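Local coordinates for protein fatty acid synthase 1, isoform A (Drosophila melanogaster, PDB 6FN6) that probably builds long-chain saturated fatty acids from acetyl-CoA and malonyl-CoA with NADPH, this piece carrying the dehydratase, enoylreductase and ketoreductase region, at residues 602-608 with 642-648. Numbering follows the deposited sequence.
Sequences ETCTVYY and EFAGRDT
Ala644 O takes two successive amides, Tyr607 N at 3.1 Å and Tyr608 N at 2.9 Å, amid antiparallel bridges between two strands whose axes run 103° apart here. This is a classic beta bulge, a worked example of how one extra residue redirects a side chain. Ahead of it, Thr605 and Arg646 form a regular hydrogen-bonded pair.

The displaced side chain is that of Tyr607. Its CB lies by Ala644 O, and Tyr607 CD1 passes 3.7 Å from Gly645 CA, where the second strand carries no side chain. Tyr607 CE1 then meets Arg646 CG at 3.5 Å, CZ lies near Arg646 CD and NE, and Tyr607 OH accepts a weak bond from Arg646 NE, 3.0 Å away at the guanidinium edge. Ring and guanidinium planes stand 78° apart; Glu900 makes a salt bridge to Arg646 NH1 and a hydrogen bond with Tyr607 OH. A leucine in place of Tyr607 would probably leave Arg646 NE without this acceptor and Glu900 with one partner fewer.

CG of Phe643 sits between the backbone N and the carbonyl carbon (chi1 70°), which carries Phe643 CE1 to 3.8 Å from Cys604 CB, while Val606 CG1 packs on Phe643 CB. The pairing joins strand 601-611 to strand 642-646 in the curled, mainly antiparallel sheet of the enoylreductase, consistent with the GroES-like substrate-binding part of medium-chain dehydrogenases/reductases.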
# COMPACT_ATOMS: atom_id res chain seq x y z
N GLU A 602 28.60 6.36 -31.00
CA GLU A 602 28.49 6.81 -32.38
C GLU A 602 27.83 8.18 -32.46
O GLU A 602 26.71 8.36 -31.98
CB GLU A 602 27.70 5.79 -33.20
CG GLU A 602 27.67 6.06 -34.70
CD GLU A 602 28.98 5.71 -35.38
OE1 GLU A 602 30.00 5.56 -34.67
OE2 GLU A 602 29.00 5.59 -36.62
N THR A 603 28.52 9.13 -33.08
CA THR A 603 27.96 10.47 -33.27
C THR A 603 27.06 10.44 -34.50
O THR A 603 27.51 10.16 -35.61
CB THR A 603 29.06 11.53 -33.45
OG1 THR A 603 30.04 11.39 -32.40
CG2 THR A 603 28.47 12.93 -33.40
N CYS A 604 25.78 10.71 -34.29
CA CYS A 604 24.79 10.66 -35.36
C CYS A 604 24.26 12.05 -35.70
O CYS A 604 24.30 12.96 -34.88
CB CYS A 604 23.64 9.74 -34.97
SG CYS A 604 24.14 8.05 -34.57
N THR A 605 23.75 12.19 -36.92
CA THR A 605 23.09 13.41 -37.34
C THR A 605 21.60 13.27 -37.12
O THR A 605 20.98 12.33 -37.62
CB THR A 605 23.36 13.73 -38.83
OG1 THR A 605 24.77 13.64 -39.10
CG2 THR A 605 22.87 15.13 -39.18
N VAL A 606 21.02 14.19 -36.36
CA VAL A 606 19.62 14.08 -35.97
C VAL A 606 18.72 14.68 -37.05
O VAL A 606 18.96 15.79 -37.52
CB VAL A 606 19.36 14.76 -34.61
CG1 VAL A 606 17.89 14.64 -34.21
CG2 VAL A 606 20.25 14.15 -33.54
N TYR A 607 17.70 13.92 -37.43
CA TYR A 607 16.71 14.39 -38.39
C TYR A 607 15.37 14.58 -37.70
O TYR A 607 14.71 15.61 -37.87
CB TYR A 607 16.56 13.39 -39.54
CG TYR A 607 17.63 13.53 -40.60
CD1 TYR A 607 18.95 13.21 -40.32
CD2 TYR A 607 17.31 13.97 -41.88
CE1 TYR A 607 19.93 13.34 -41.28
CE2 TYR A 607 18.29 14.09 -42.85
CZ TYR A 607 19.60 13.77 -42.55
OH TYR A 607 20.58 13.89 -43.51
N TYR A 608 14.97 13.59 -36.91
CA TYR A 608 13.71 13.63 -36.19
C TYR A 608 13.92 13.33 -34.71
O TYR A 608 14.51 12.31 -34.36
CB TYR A 608 12.72 12.64 -36.81
CG TYR A 608 12.22 13.08 -38.16
CD1 TYR A 608 12.92 12.76 -39.32
CD2 TYR A 608 11.05 13.82 -38.28
CE1 TYR A 608 12.47 13.17 -40.55
CE2 TYR A 608 10.60 14.24 -39.52
CZ TYR A 608 11.31 13.91 -40.65
OH TYR A 608 10.86 14.32 -41.88
N GLU A 642 15.06 10.11 -27.64
CA GLU A 642 15.21 9.26 -28.81
C GLU A 642 15.28 10.09 -30.08
O GLU A 642 14.98 11.29 -30.06
CB GLU A 642 14.06 8.26 -28.91
CG GLU A 642 12.70 8.92 -29.07
CD GLU A 642 11.55 7.94 -29.00
OE1 GLU A 642 11.69 6.79 -29.48
OE2 GLU A 642 10.49 8.31 -28.45
N PHE A 643 15.67 9.47 -31.19
CA PHE A 643 15.74 10.16 -32.47
C PHE A 643 15.87 9.20 -33.64
O PHE A 643 16.29 8.06 -33.49
CB PHE A 643 16.94 11.13 -32.48
CG PHE A 643 18.27 10.43 -32.52
CD1 PHE A 643 18.85 10.08 -33.73
CD2 PHE A 643 18.96 10.14 -31.35
CE1 PHE A 643 20.07 9.44 -33.77
CE2 PHE A 643 20.18 9.51 -31.39
CZ PHE A 643 20.74 9.16 -32.60
N ALA A 644 15.50 9.70 -34.82
CA ALA A 644 15.81 9.03 -36.07
C ALA A 644 16.73 9.94 -36.87
O ALA A 644 16.49 11.15 -36.97
CB ALA A 644 14.55 8.71 -36.85
N GLY A 645 17.78 9.37 -37.44
CA GLY A 645 18.76 10.16 -38.17
C GLY A 645 19.73 9.34 -38.98
O GLY A 645 19.40 8.24 -39.44
N ARG A 646 20.93 9.87 -39.17
CA ARG A 646 21.95 9.21 -39.97
C ARG A 646 23.20 8.87 -39.17
O ARG A 646 23.59 9.60 -38.26
CB ARG A 646 22.33 10.07 -41.18
CG ARG A 646 21.21 10.18 -42.20
CD ARG A 646 21.67 10.88 -43.46
NE ARG A 646 20.58 11.02 -44.42
CZ ARG A 646 20.17 10.06 -45.24
NH1 ARG A 646 19.17 10.28 -46.08
NH2 ARG A 646 20.76 8.87 -45.22
N ASP A 647 23.82 7.75 -39.53
CA ASP A 647 25.03 7.27 -38.87
C ASP A 647 26.23 8.11 -39.30
O ASP A 647 26.12 8.93 -40.21
CB ASP A 647 25.25 5.79 -39.20
CG ASP A 647 26.37 5.16 -38.40
OD1 ASP A 647 26.13 4.77 -37.24
OD2 ASP A 647 27.49 5.06 -38.94
N THR A 648 27.37 7.90 -38.65
CA THR A 648 28.63 8.50 -39.08
C THR A 648 28.92 8.17 -40.54
O THR A 648 29.60 8.92 -41.24
CB THR A 648 29.81 8.02 -38.21
OG1 THR A 648 29.64 8.49 -36.86
CG2 THR A 648 31.14 8.53 -38.74